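Long-range contacts in tyrosine aminotransferase (Leishmania infantum, PDB 4IX8), which probably catalyses the pyridoxal-phosphate-dependent transfer of the amino group of tyrosine to 2-oxoglutarate: residues A[80-84]-A[342-346]; A[86-92]-A[331-335]; A[114-119]-A[136-142]; A[121-125]-A[262-266]. All blocks are in the same frame, centred on the assembly; numbering follows the deposited sequence.

In the fold
The four contacts lie within the class I and II aminotransferase region of one chain. Contact 1, which joins 80-84 to helix 337-355, closes the longest loop, and contact 2 is nested inside it. Contacts 3 and 4 lie within both loops, and their segments alternate along the chain. Helix 112-122 serves both of these, their centres 14 Å apart. Contacts 2 and 3 touch where L332 CD2 lies 3.8 Å from V117 CG1, and L332 also packs on Y121 of contact 4. Contact 1 lies 16 Å from contact 2 but 28 Å from contact 3 (centres). Contacts 1 and 2 thus bring the segments around the start of helix 87-99 against those around helix 337-355, while 3 and 4 hold helix 112-122 on edge strand 140-143 and the loop before strand 274-279.

Contact 1 (A[80-84]-A[342-346]); sequences DGNLK and HIVTQ
L83 and Q346 overlap alongside one another, running in opposite senses, and their overlap is the tight part of this contact. The branch L83 CD2 does the touching: it sits 3.8 Å from Q346 CG and 4.0 Å from I343 CG2, so one methyl group bridges side chains on successive turns of helix 337-355. L83 and I343 are both buried, and further cover comes from P77 on L83 and V285 on I343.

The polar side is looser. N82 ND2 reaches Q346 OE1 over 3.4 Å, a weak hydrogen bond between two amides whose planes stand 63° apart, and the same nitrogen has its stronger partner in the carbonyl oxygen of S422. H342, exposed to solvent, presents its ring edge: H342 CE1 comes within 3.3 Å of N82 O. Its CG is anti to the backbone N (chi1 171°), which swings the imidazole off the helix toward the loop. A water in the ring plane lies near H342 ND1 and is weakly bonded to K84 N, but its short distance to the ring makes its exact place doubtful. The K84 side chain is not modelled beyond CB.

Nearby, D80 forms a salt bridge with R423. Here the irregular loop before helix 87-99 lies against the long helix 337-355, consistent with the interdomain helix of class I aminotransferases of fold type I.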
loop_
_atom_site.group_PDB
_atom_site.type_symbol
_atom_site.label_atom_id
_atom_site.label_comp_id
_atom_site.label_asym_id
_atom_site.label_seq_id
_atom_site.Cartn_x
_atom_site.Cartn_y
_atom_site.Cartn_z
ATOM N N ASP A 80 20.682 -9.516 6.959
ATOM C CA ASP A 80 21.871 -10.370 6.982
ATOM C C ASP A 80 21.635 -11.831 6.624
ATOM O O ASP A 80 22.570 -12.520 6.247
ATOM C CB ASP A 80 22.513 -10.284 8.358
ATOM C CG ASP A 80 23.096 -8.929 8.611
ATOM O OD1 ASP A 80 24.092 -8.625 7.934
ATOM O OD2 ASP A 80 22.526 -8.141 9.398
ATOM N N GLY A 81 20.405 -12.311 6.788
ATOM C CA GLY A 81 20.074 -13.700 6.498
ATOM C C GLY A 81 20.155 -14.534 7.780
ATOM O O GLY A 81 19.859 -15.738 7.767
ATOM N N ASN A 82 20.601 -13.907 8.876
ATOM C CA ASN A 82 20.694 -14.587 10.159
ATOM C C ASN A 82 19.292 -14.928 10.694
ATOM O O ASN A 82 19.114 -15.932 11.373
ATOM C CB ASN A 82 21.494 -13.725 11.170
ATOM C CG ASN A 82 20.855 -12.334 11.415
ATOM O OD1 ASN A 82 20.360 -11.690 10.491
ATOM N ND2 ASN A 82 20.886 -11.865 12.668
ATOM N N LEU A 83 18.300 -14.085 10.376
ATOM C CA LEU A 83 16.907 -14.318 10.751
ATOM C C LEU A 83 16.139 -14.793 9.530
ATOM O O LEU A 83 16.354 -14.288 8.438
ATOM C CB LEU A 83 16.278 -13.020 11.290
ATOM C CG LEU A 83 17.047 -12.376 12.451
ATOM C CD1 LEU A 83 16.316 -11.089 12.789
ATOM C CD2 LEU A 83 17.221 -13.306 13.672
ATOM N N LYS A 84 15.185 -15.699 9.718
ATOM C CA LYS A 84 14.653 -16.464 8.587
ATOM C C LYS A 84 13.148 -16.628 8.677
ATOM O O LYS A 84 12.587 -16.872 9.752
ATOM C CB LYS A 84 15.345 -17.865 8.527
ATOM N N HIS A 342 14.288 -18.802 18.185
ATOM C CA HIS A 342 15.546 -18.582 17.505
ATOM C C HIS A 342 15.818 -17.118 17.255
ATOM O O HIS A 342 16.926 -16.652 17.443
ATOM C CB HIS A 342 15.574 -19.293 16.176
ATOM C CG HIS A 342 16.767 -18.925 15.347
ATOM N ND1 HIS A 342 16.681 -18.110 14.238
ATOM C CD2 HIS A 342 18.080 -19.245 15.497
ATOM C CE1 HIS A 342 17.896 -17.959 13.720
ATOM N NE2 HIS A 342 18.755 -18.634 14.463
ATOM N N ILE A 343 14.797 -16.382 16.842
ATOM C CA ILE A 343 14.982 -14.976 16.558
ATOM C C ILE A 343 15.283 -14.223 17.872
ATOM O O ILE A 343 16.156 -13.350 17.933
ATOM C CB ILE A 343 13.734 -14.416 15.868
ATOM C CG1 ILE A 343 13.551 -15.092 14.492
ATOM C CG2 ILE A 343 13.835 -12.909 15.718
ATOM C CD1 ILE A 343 12.145 -14.873 13.875
ATOM N N VAL A 344 14.550 -14.583 18.920
ATOM C CA VAL A 344 14.692 -13.991 20.250
ATOM C C VAL A 344 16.099 -14.178 20.792
ATOM O O VAL A 344 16.675 -13.269 21.364
ATOM C CB VAL A 344 13.689 -14.612 21.232
ATOM C CG1 VAL A 344 14.046 -14.281 22.707
ATOM C CG2 VAL A 344 12.299 -14.131 20.890
ATOM N N THR A 345 16.630 -15.375 20.621
ATOM C CA THR A 345 17.969 -15.700 21.083
ATOM C C THR A 345 18.979 -14.770 20.418
ATOM O O THR A 345 19.882 -14.260 21.065
ATOM C CB THR A 345 18.303 -17.179 20.753
ATOM O OG1 THR A 345 17.476 -18.032 21.552
ATOM C CG2 THR A 345 19.785 -17.512 20.981
ATOM N N GLN A 346 18.792 -14.527 19.126
ATOM C CA GLN A 346 19.678 -13.654 18.362
ATOM C C GLN A 346 19.625 -12.222 18.855
ATOM O O GLN A 346 20.663 -11.550 18.962
ATOM C CB GLN A 346 19.278 -13.663 16.896
ATOM C CG GLN A 346 19.417 -14.967 16.227
ATOM C CD GLN A 346 20.802 -15.126 15.742
ATOM O OE1 GLN A 346 21.240 -14.432 14.807
ATOM N NE2 GLN A 346 21.536 -16.010 16.395
HETATM O O HOH W 1 14.876 -17.383 12.593
#

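Contact 2 (A[86-92]-A[331-335]); sequences PDIVTEA and TLLKC
T331, which opens a type I turn, and C335, which follows it, meet the first turns of helix 87-99. The evidence for the turn is the bond from K334 N to T331 O, 2.7 Å long, together with the backbone angles of its two central residues, L332 and L333. It leads out of helix 322-331.

Van der Waals contacts, with no hydrogen bond crossing between the segments, make up most of the joint. T331 CG2 fits against the helix, 3.5 Å from A92 CB and equally near I88 O, while the side chains of I88 and T331 run antiparallel where they overlap. I88 CD1 rests on K334 CB at 4.0 Å, the two chains set roughly perpendicular; the rest of K334 extends away.

Sulfur contacts form a second group. C335 SG is lodged among three side chains, nearest V89 CG2 at 3.8 Å, then I88 CG2 at 4.0 Å and P86 CG at 4.2 Å.

The backbone hydrogen bonds listed by geometry stay within each segment. P86, at the N-cap, offers its carbonyl oxygen to V89 N and T90 N, which starts the helix. The far side of this helix faces the dimer partner, where E91 forms a salt bridge with R98 of the second subunit.

In T331, OG1 falls between the backbone N and the carbonyl carbon (chi1 59°); the hydroxyl is hydrogen-bonded to A327 O, four residues earlier, and V89 CG2 lies 3.4 Å from that same T331 OG1.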
loop_
_atom_site.group_PDB
_atom_site.type_symbol
_atom_site.label_atom_id
_atom_site.label_comp_id
_atom_site.label_asym_id
_atom_site.label_seq_id
_atom_site.Cartn_x
_atom_site.Cartn_y
_atom_site.Cartn_z
ATOM N N PRO A 86 9.930 -18.750 8.293
ATOM C CA PRO A 86 9.763 -20.207 8.403
ATOM C C PRO A 86 9.534 -20.923 7.055
ATOM O O PRO A 86 8.767 -20.424 6.214
ATOM C CB PRO A 86 8.506 -20.343 9.280
ATOM C CG PRO A 86 8.398 -19.040 10.043
ATOM C CD PRO A 86 8.934 -18.001 9.084
ATOM N N ASP A 87 10.138 -22.098 6.901
ATOM C CA ASP A 87 10.073 -22.858 5.661
ATOM C C ASP A 87 8.644 -23.244 5.339
ATOM O O ASP A 87 8.209 -23.232 4.178
ATOM C CB ASP A 87 10.941 -24.134 5.768
ATOM C CG ASP A 87 12.413 -23.858 5.589
ATOM O OD1 ASP A 87 12.748 -22.921 4.833
ATOM O OD2 ASP A 87 13.249 -24.587 6.199
ATOM N N ILE A 88 7.890 -23.536 6.379
ATOM C CA ILE A 88 6.515 -23.922 6.177
ATOM C C ILE A 88 5.676 -22.763 5.508
ATOM O O ILE A 88 4.744 -23.019 4.722
ATOM C CB ILE A 88 5.919 -24.326 7.517
ATOM C CG1 ILE A 88 4.548 -24.931 7.304
ATOM C CG2 ILE A 88 5.839 -23.081 8.475
ATOM C CD1 ILE A 88 3.813 -25.203 8.595
ATOM N N VAL A 89 6.028 -21.501 5.772
ATOM C CA VAL A 89 5.329 -20.362 5.148
ATOM C C VAL A 89 5.779 -20.232 3.708
ATOM O O VAL A 89 4.976 -20.009 2.813
ATOM C CB VAL A 89 5.546 -19.008 5.917
ATOM C CG1 VAL A 89 4.849 -17.842 5.229
ATOM C CG2 VAL A 89 5.050 -19.123 7.336
ATOM N N THR A 90 7.073 -20.349 3.493
ATOM C CA THR A 90 7.649 -20.331 2.154
ATOM C C THR A 90 7.076 -21.427 1.234
ATOM O O THR A 90 6.790 -21.178 0.071
ATOM C CB THR A 90 9.204 -20.484 2.244
ATOM O OG1 THR A 90 9.724 -19.310 2.893
ATOM C CG2 THR A 90 9.854 -20.613 0.862
ATOM N N GLU A 91 6.862 -22.623 1.758
ATOM C CA GLU A 91 6.399 -23.711 0.919
ATOM C C GLU A 91 4.872 -23.609 0.736
ATOM O O GLU A 91 4.340 -23.996 -0.311
ATOM C CB GLU A 91 6.815 -25.051 1.535
ATOM C CG GLU A 91 8.327 -25.437 1.287
ATOM C CD GLU A 91 8.732 -25.444 -0.214
ATOM O OE1 GLU A 91 7.959 -25.980 -1.066
ATOM O OE2 GLU A 91 9.800 -24.861 -0.544
ATOM N N ALA A 92 4.175 -23.018 1.712
ATOM C CA ALA A 92 2.764 -22.684 1.504
ATOM C C ALA A 92 2.627 -21.655 0.363
ATOM O O ALA A 92 1.732 -21.775 -0.480
ATOM C CB ALA A 92 2.117 -22.148 2.776
ATOM N N THR A 331 -0.802 -21.141 7.379
ATOM C CA THR A 331 0.341 -21.409 8.249
ATOM C C THR A 331 0.411 -20.595 9.563
ATOM O O THR A 331 1.100 -20.998 10.504
ATOM C CB THR A 331 1.656 -21.173 7.469
ATOM O OG1 THR A 331 1.709 -19.824 6.990
ATOM C CG2 THR A 331 1.775 -22.177 6.284
ATOM N N LEU A 332 -0.338 -19.510 9.658
ATOM C CA LEU A 332 -0.232 -18.621 10.817
ATOM C C LEU A 332 -0.449 -19.360 12.134
ATOM O O LEU A 332 0.132 -19.026 13.150
ATOM C CB LEU A 332 -1.252 -17.482 10.689
ATOM C CG LEU A 332 -1.195 -16.455 11.815
ATOM C CD1 LEU A 332 0.098 -15.662 11.791
ATOM C CD2 LEU A 332 -2.396 -15.512 11.686
ATOM N N LEU A 333 -1.348 -20.324 12.109
ATOM C CA LEU A 333 -1.685 -21.116 13.284
ATOM C C LEU A 333 -0.780 -22.329 13.437
ATOM O O LEU A 333 -0.906 -23.054 14.394
ATOM C CB LEU A 333 -3.137 -21.589 13.201
ATOM C CG LEU A 333 -4.233 -20.524 13.136
ATOM C CD1 LEU A 333 -5.569 -21.220 12.914
ATOM C CD2 LEU A 333 -4.277 -19.693 14.402
ATOM N N LYS A 334 0.041 -22.616 12.437
ATOM C CA LYS A 334 0.841 -23.843 12.438
ATOM C C LYS A 334 2.317 -23.581 12.733
ATOM O O LYS A 334 3.073 -24.490 12.955
ATOM C CB LYS A 334 0.709 -24.558 11.094
ATOM C CG LYS A 334 -0.664 -25.146 10.809
ATOM C CD LYS A 334 -0.554 -26.130 9.627
ATOM C CE LYS A 334 -1.889 -26.735 9.237
ATOM N NZ LYS A 334 -1.788 -27.656 8.044
ATOM N N CYS A 335 2.713 -22.323 12.782
ATOM C CA CYS A 335 4.106 -21.982 12.984
ATOM C C CYS A 335 4.503 -22.331 14.384
ATOM O O CYS A 335 3.816 -21.946 15.336
ATOM C CB CYS A 335 4.335 -20.512 12.727
ATOM S SG CYS A 335 4.494 -20.202 10.970
#

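Contact 3 (A[114-119]-A[136-142]); sequences LRQVVS and KWENVII
Q116 and W137 run alongside each other in the same sense, the glutamine stretched over the indole face. Q116 CG makes a CH-pi contact, 3.7 Å from the centroid of the W137 five-membered ring and 18° off its normal; further out, Q116 NE2 stands 3.5 Å above the middle of the W137 ring system, with the amide turned steeply to the ring plane. W137 CG sits between its backbone N and carbonyl carbon (chi1 67°), which places the indole beneath the Q116 chain.

R115 lies nearly perpendicular to W137. Its chain bends at chi3 and brings R115 NE to V140 O in a 2.8 Å hydrogen bond with an N-H...O angle of 142°; NH2 adds a weak second bond to the same oxygen. One guanidinium face looks toward W137 CZ3. R115 CG meanwhile packs on I142 CG1 at 3.8 Å.

On the buried side L114 and V118 cross the strand residues at a slant: L114 CD2 meets I142 CD1 at 3.7 Å and V118 CG1 meets V140 CG1 at 3.9 Å. The axes of 114-119 and 140-142 approach to 8.3 Å. Here helix 112-122 packs across edge strand 140-143 of the mixed eight-stranded sheet, as in the alpha/beta large domain of fold type I aminotransferases.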
loop_
_atom_site.group_PDB
_atom_site.type_symbol
_atom_site.label_atom_id
_atom_site.label_comp_id
_atom_site.label_asym_id
_atom_site.label_seq_id
_atom_site.Cartn_x
_atom_site.Cartn_y
_atom_site.Cartn_z
ATOM N N LEU A 114 -8.460 -15.764 5.933
ATOM C CA LEU A 114 -7.368 -15.126 6.692
ATOM C C LEU A 114 -7.952 -14.277 7.838
ATOM O O LEU A 114 -7.444 -14.272 8.965
ATOM C CB LEU A 114 -6.481 -14.234 5.790
ATOM C CG LEU A 114 -5.331 -13.478 6.513
ATOM C CD1 LEU A 114 -4.445 -14.474 7.231
ATOM C CD2 LEU A 114 -4.491 -12.629 5.585
ATOM N N ARG A 115 -9.062 -13.609 7.579
ATOM C CA ARG A 115 -9.666 -12.808 8.634
ATOM C C ARG A 115 -10.091 -13.716 9.794
ATOM O O ARG A 115 -9.885 -13.374 10.970
ATOM C CB ARG A 115 -10.851 -12.001 8.092
ATOM C CG ARG A 115 -10.451 -10.931 7.096
ATOM C CD ARG A 115 -11.700 -10.309 6.410
ATOM N NE ARG A 115 -12.464 -9.496 7.340
ATOM C CZ ARG A 115 -13.733 -9.122 7.146
ATOM N NH1 ARG A 115 -14.379 -9.521 6.067
ATOM N NH2 ARG A 115 -14.358 -8.353 8.040
ATOM N N GLN A 116 -10.645 -14.882 9.463
ATOM C CA GLN A 116 -11.032 -15.837 10.496
ATOM C C GLN A 116 -9.823 -16.346 11.248
ATOM O O GLN A 116 -9.848 -16.482 12.481
ATOM C CB GLN A 116 -11.793 -17.003 9.878
ATOM C CG GLN A 116 -13.247 -16.642 9.658
ATOM C CD GLN A 116 -13.890 -17.382 8.508
ATOM O OE1 GLN A 116 -13.532 -18.506 8.201
ATOM N NE2 GLN A 116 -14.817 -16.714 7.821
ATOM N N VAL A 117 -8.754 -16.601 10.498
ATOM C CA VAL A 117 -7.521 -17.155 11.061
ATOM C C VAL A 117 -6.827 -16.148 11.987
ATOM O O VAL A 117 -6.368 -16.508 13.061
ATOM C CB VAL A 117 -6.576 -17.606 9.903
ATOM C CG1 VAL A 117 -5.167 -17.715 10.340
ATOM C CG2 VAL A 117 -7.048 -18.939 9.310
ATOM N N VAL A 118 -6.754 -14.892 11.564
ATOM C CA VAL A 118 -6.122 -13.859 12.371
ATOM C C VAL A 118 -6.852 -13.696 13.682
ATOM O O VAL A 118 -6.259 -13.525 14.742
ATOM C CB VAL A 118 -6.133 -12.543 11.631
ATOM C CG1 VAL A 118 -5.891 -11.393 12.572
ATOM C CG2 VAL A 118 -5.118 -12.563 10.517
ATOM N N SER A 119 -8.173 -13.746 13.596
ATOM C CA SER A 119 -9.027 -13.641 14.762
ATOM C C SER A 119 -8.708 -14.770 15.738
ATOM O O SER A 119 -8.603 -14.552 16.946
ATOM C CB SER A 119 -10.495 -13.713 14.360
ATOM O OG SER A 119 -11.304 -13.694 15.517
ATOM N N LYS A 136 -13.588 -10.832 16.975
ATOM C CA LYS A 136 -14.410 -11.401 15.913
ATOM C C LYS A 136 -13.836 -11.129 14.561
ATOM O O LYS A 136 -13.351 -10.033 14.296
ATOM C CB LYS A 136 -15.829 -10.853 15.995
ATOM C CG LYS A 136 -16.466 -11.074 17.361
ATOM C CD LYS A 136 -17.855 -10.423 17.473
ATOM C CE LYS A 136 -18.482 -10.677 18.850
ATOM N NZ LYS A 136 -19.050 -12.067 18.955
ATOM N N TRP A 137 -13.915 -12.122 13.685
ATOM C CA TRP A 137 -13.331 -11.966 12.370
ATOM C C TRP A 137 -14.041 -10.859 11.579
ATOM O O TRP A 137 -13.439 -10.256 10.674
ATOM C CB TRP A 137 -13.365 -13.281 11.598
ATOM C CG TRP A 137 -14.720 -13.794 11.201
ATOM C CD1 TRP A 137 -15.572 -14.548 11.958
ATOM C CD2 TRP A 137 -15.370 -13.610 9.935
ATOM N NE1 TRP A 137 -16.707 -14.849 11.242
ATOM C CE2 TRP A 137 -16.606 -14.289 9.995
ATOM C CE3 TRP A 137 -15.015 -12.963 8.750
ATOM C CZ2 TRP A 137 -17.508 -14.310 8.917
ATOM C CZ3 TRP A 137 -15.908 -12.994 7.680
ATOM C CH2 TRP A 137 -17.141 -13.663 7.771
ATOM N N GLU A 138 -15.298 -10.572 11.923
ATOM C CA GLU A 138 -16.007 -9.462 11.295
ATOM C C GLU A 138 -15.271 -8.146 11.508
ATOM O O GLU A 138 -15.358 -7.266 10.661
ATOM C CB GLU A 138 -17.444 -9.330 11.841
ATOM C CG GLU A 138 -18.431 -10.430 11.390
ATOM C CD GLU A 138 -18.487 -11.650 12.300
ATOM O OE1 GLU A 138 -17.586 -11.807 13.149
ATOM O OE2 GLU A 138 -19.448 -12.461 12.146
ATOM N N ASN A 139 -14.485 -8.053 12.584
ATOM C CA ASN A 139 -13.785 -6.807 12.979
ATOM C C ASN A 139 -12.302 -6.795 12.659
ATOM O O ASN A 139 -11.556 -5.932 13.151
ATOM C CB ASN A 139 -13.938 -6.579 14.486
ATOM C CG ASN A 139 -15.380 -6.362 14.883
ATOM O OD1 ASN A 139 -16.139 -5.753 14.148
ATOM N ND2 ASN A 139 -15.776 -6.913 16.011
ATOM N N VAL A 140 -11.897 -7.743 11.820
ATOM C CA VAL A 140 -10.545 -7.811 11.296
ATOM C C VAL A 140 -10.496 -7.265 9.877
ATOM O O VAL A 140 -11.299 -7.648 9.035
ATOM C CB VAL A 140 -10.002 -9.290 11.240
ATOM C CG1 VAL A 140 -8.602 -9.326 10.622
ATOM C CG2 VAL A 140 -9.979 -9.915 12.603
ATOM N N ILE A 141 -9.476 -6.460 9.596
ATOM C CA ILE A 141 -9.242 -5.975 8.253
ATOM C C ILE A 141 -7.818 -6.316 7.849
ATOM O O ILE A 141 -6.874 -6.050 8.592
ATOM C CB ILE A 141 -9.481 -4.447 8.128
ATOM C CG1 ILE A 141 -10.926 -4.112 8.478
ATOM C CG2 ILE A 141 -9.206 -3.995 6.707
ATOM C CD1 ILE A 141 -11.238 -2.652 8.526
ATOM N N ILE A 142 -7.680 -6.931 6.668
ATOM C CA ILE A 142 -6.378 -7.243 6.145
ATOM C C ILE A 142 -5.903 -6.012 5.361
ATOM O O ILE A 142 -6.648 -5.432 4.580
ATOM C CB ILE A 142 -6.399 -8.489 5.256
ATOM C CG1 ILE A 142 -7.035 -9.666 5.999
ATOM C CG2 ILE A 142 -4.976 -8.857 4.806
ATOM C CD1 ILE A 142 -6.386 -9.989 7.341
#

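Contact 4 (A[121-125]-A[262-266]); sequences YWRRF and FTSVA
F125 points toward F262 and S264, and its atoms meet the loop one after another. F125 CB lies 4.0 Å from S264 CB. With chi1 at -65°, F125 CG lies opposite its own carbonyl carbon, and from there the ring reaches back over W122: F125 CD2 sits 3.5 Å above the centre of the W122 indole. On the other ortho position F125 CD1 is 3.9 Å from F262 CD2, and F125 CE1, next toward the tip, is almost as near the same atom. The pair is T-shaped, the edge of F262 against the face of F125, with centroids 5.4 Å apart and planes at 87°. R124 CG lies over the opposite face of F125.

Segment 121-125, at the C-terminal side of helix 112-122, packs on the loop between strands 246-249 and 274-279 of the large sheet, a loop that makes an ST turn at S264, although the place of A266 N in that turn is less sure. W122 NE1 donates to S264 OG, 3.0 Å away, in a nearly straight bond (168°) lying in the indole plane. S264 OG is also hydrogen-bonded to the E250 carboxylate. A266 CB touches the same indole edge at W122 CD1, 4.0 Å off. A water gives hydrogen bonds to F125 O and F262 O and receives one from S264 N.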
loop_
_atom_site.group_PDB
_atom_site.type_symbol
_atom_site.label_atom_id
_atom_site.label_comp_id
_atom_site.label_asym_id
_atom_site.label_seq_id
_atom_site.Cartn_x
_atom_site.Cartn_y
_atom_site.Cartn_z
ATOM N N TYR A 121 -5.917 -16.516 15.852
ATOM C CA TYR A 121 -4.535 -16.321 16.315
ATOM C C TYR A 121 -4.429 -15.347 17.475
ATOM O O TYR A 121 -3.763 -15.638 18.453
ATOM C CB TYR A 121 -3.666 -15.843 15.145
ATOM C CG TYR A 121 -2.305 -15.270 15.500
ATOM C CD1 TYR A 121 -1.192 -16.085 15.716
ATOM C CD2 TYR A 121 -2.109 -13.908 15.509
ATOM C CE1 TYR A 121 0.083 -15.519 16.017
ATOM C CE2 TYR A 121 -0.881 -13.353 15.783
ATOM C CZ TYR A 121 0.202 -14.138 16.050
ATOM O OH TYR A 121 1.390 -13.506 16.322
ATOM N N TRP A 122 -5.148 -14.233 17.406
ATOM C CA TRP A 122 -5.002 -13.188 18.419
ATOM C C TRP A 122 -5.635 -13.617 19.736
ATOM O O TRP A 122 -5.339 -13.044 20.783
ATOM C CB TRP A 122 -5.614 -11.851 17.965
ATOM C CG TRP A 122 -4.801 -10.738 18.558
ATOM C CD1 TRP A 122 -5.012 -10.103 19.752
ATOM C CD2 TRP A 122 -3.588 -10.180 18.019
ATOM N NE1 TRP A 122 -4.020 -9.170 19.973
ATOM C CE2 TRP A 122 -3.125 -9.220 18.936
ATOM C CE3 TRP A 122 -2.857 -10.402 16.850
ATOM C CZ2 TRP A 122 -1.978 -8.482 18.713
ATOM C CZ3 TRP A 122 -1.709 -9.671 16.639
ATOM C CH2 TRP A 122 -1.283 -8.727 17.558
ATOM N N ARG A 123 -6.446 -14.670 19.685
ATOM C CA ARG A 123 -7.102 -15.201 20.871
ATOM C C ARG A 123 -6.120 -15.724 21.889
ATOM O O ARG A 123 -6.421 -15.745 23.073
ATOM C CB ARG A 123 -8.078 -16.307 20.485
ATOM C CG ARG A 123 -9.129 -15.796 19.525
ATOM C CD ARG A 123 -10.490 -16.369 19.773
ATOM N NE ARG A 123 -11.535 -15.639 19.055
ATOM C CZ ARG A 123 -12.804 -16.032 19.041
ATOM N NH1 ARG A 123 -13.168 -17.153 19.696
ATOM N NH2 ARG A 123 -13.710 -15.313 18.382
ATOM N N ARG A 124 -4.937 -16.118 21.431
ATOM C CA ARG A 124 -3.934 -16.676 22.322
ATOM C C ARG A 124 -3.374 -15.609 23.245
ATOM O O ARG A 124 -2.739 -15.922 24.242
ATOM C CB ARG A 124 -2.808 -17.319 21.511
ATOM C CG ARG A 124 -1.881 -16.296 20.787
ATOM C CD ARG A 124 -1.017 -16.925 19.667
ATOM N NE ARG A 124 -1.731 -18.006 18.968
ATOM C CZ ARG A 124 -1.177 -18.882 18.129
ATOM N NH1 ARG A 124 0.128 -18.866 17.885
ATOM N NH2 ARG A 124 -1.925 -19.817 17.572
ATOM N N PHE A 125 -3.590 -14.350 22.899
ATOM C CA PHE A 125 -3.126 -13.240 23.716
ATOM C C PHE A 125 -4.148 -12.842 24.774
ATOM O O PHE A 125 -3.906 -11.917 25.568
ATOM C CB PHE A 125 -2.804 -12.044 22.840
ATOM C CG PHE A 125 -1.643 -12.282 21.911
ATOM C CD1 PHE A 125 -0.428 -12.742 22.406
ATOM C CD2 PHE A 125 -1.762 -12.032 20.541
ATOM C CE1 PHE A 125 0.655 -12.971 21.552
ATOM C CE2 PHE A 125 -0.669 -12.270 19.672
ATOM C CZ PHE A 125 0.534 -12.733 20.177
ATOM N N PHE A 262 3.915 -10.572 27.244
ATOM C CA PHE A 262 3.354 -9.540 26.417
ATOM C C PHE A 262 1.910 -9.354 26.842
ATOM O O PHE A 262 1.178 -10.330 27.037
ATOM C CB PHE A 262 3.452 -9.876 24.947
ATOM C CG PHE A 262 2.586 -8.989 24.082
ATOM C CD1 PHE A 262 2.834 -7.635 23.994
ATOM C CD2 PHE A 262 1.557 -9.523 23.328
ATOM C CE1 PHE A 262 2.033 -6.822 23.203
ATOM C CE2 PHE A 262 0.766 -8.715 22.534
ATOM C CZ PHE A 262 1.005 -7.377 22.460
ATOM N N THR A 263 1.529 -8.102 27.044
ATOM C CA THR A 263 0.151 -7.751 27.398
ATOM C C THR A 263 -0.502 -6.993 26.251
ATOM O O THR A 263 -0.234 -5.803 26.044
ATOM C CB THR A 263 0.090 -6.863 28.684
ATOM O OG1 THR A 263 0.753 -7.510 29.785
ATOM C CG2 THR A 263 -1.332 -6.616 29.091
ATOM N N SER A 264 -1.418 -7.658 25.544
ATOM C CA SER A 264 -2.159 -7.023 24.452
ATOM C C SER A 264 -3.325 -6.211 25.007
ATOM O O SER A 264 -3.894 -6.575 26.021
ATOM C CB SER A 264 -2.676 -8.093 23.475
ATOM O OG SER A 264 -3.512 -7.532 22.449
ATOM N N VAL A 265 -3.683 -5.103 24.364
ATOM C CA VAL A 265 -4.819 -4.312 24.843
ATOM C C VAL A 265 -6.083 -5.134 24.709
ATOM O O VAL A 265 -7.130 -4.794 25.266
ATOM C CB VAL A 265 -4.960 -2.942 24.103
ATOM C CG1 VAL A 265 -3.748 -2.095 24.361
ATOM C CG2 VAL A 265 -5.180 -3.123 22.620
ATOM N N ALA A 266 -5.990 -6.234 23.977
ATOM C CA ALA A 266 -7.088 -7.185 23.863
ATOM C C ALA A 266 -7.405 -7.925 25.167
ATOM O O ALA A 266 -8.547 -8.390 25.351
ATOM C CB ALA A 266 -6.772 -8.197 22.800
HETATM O O HOH W 2 -1.679 -10.475 25.942
#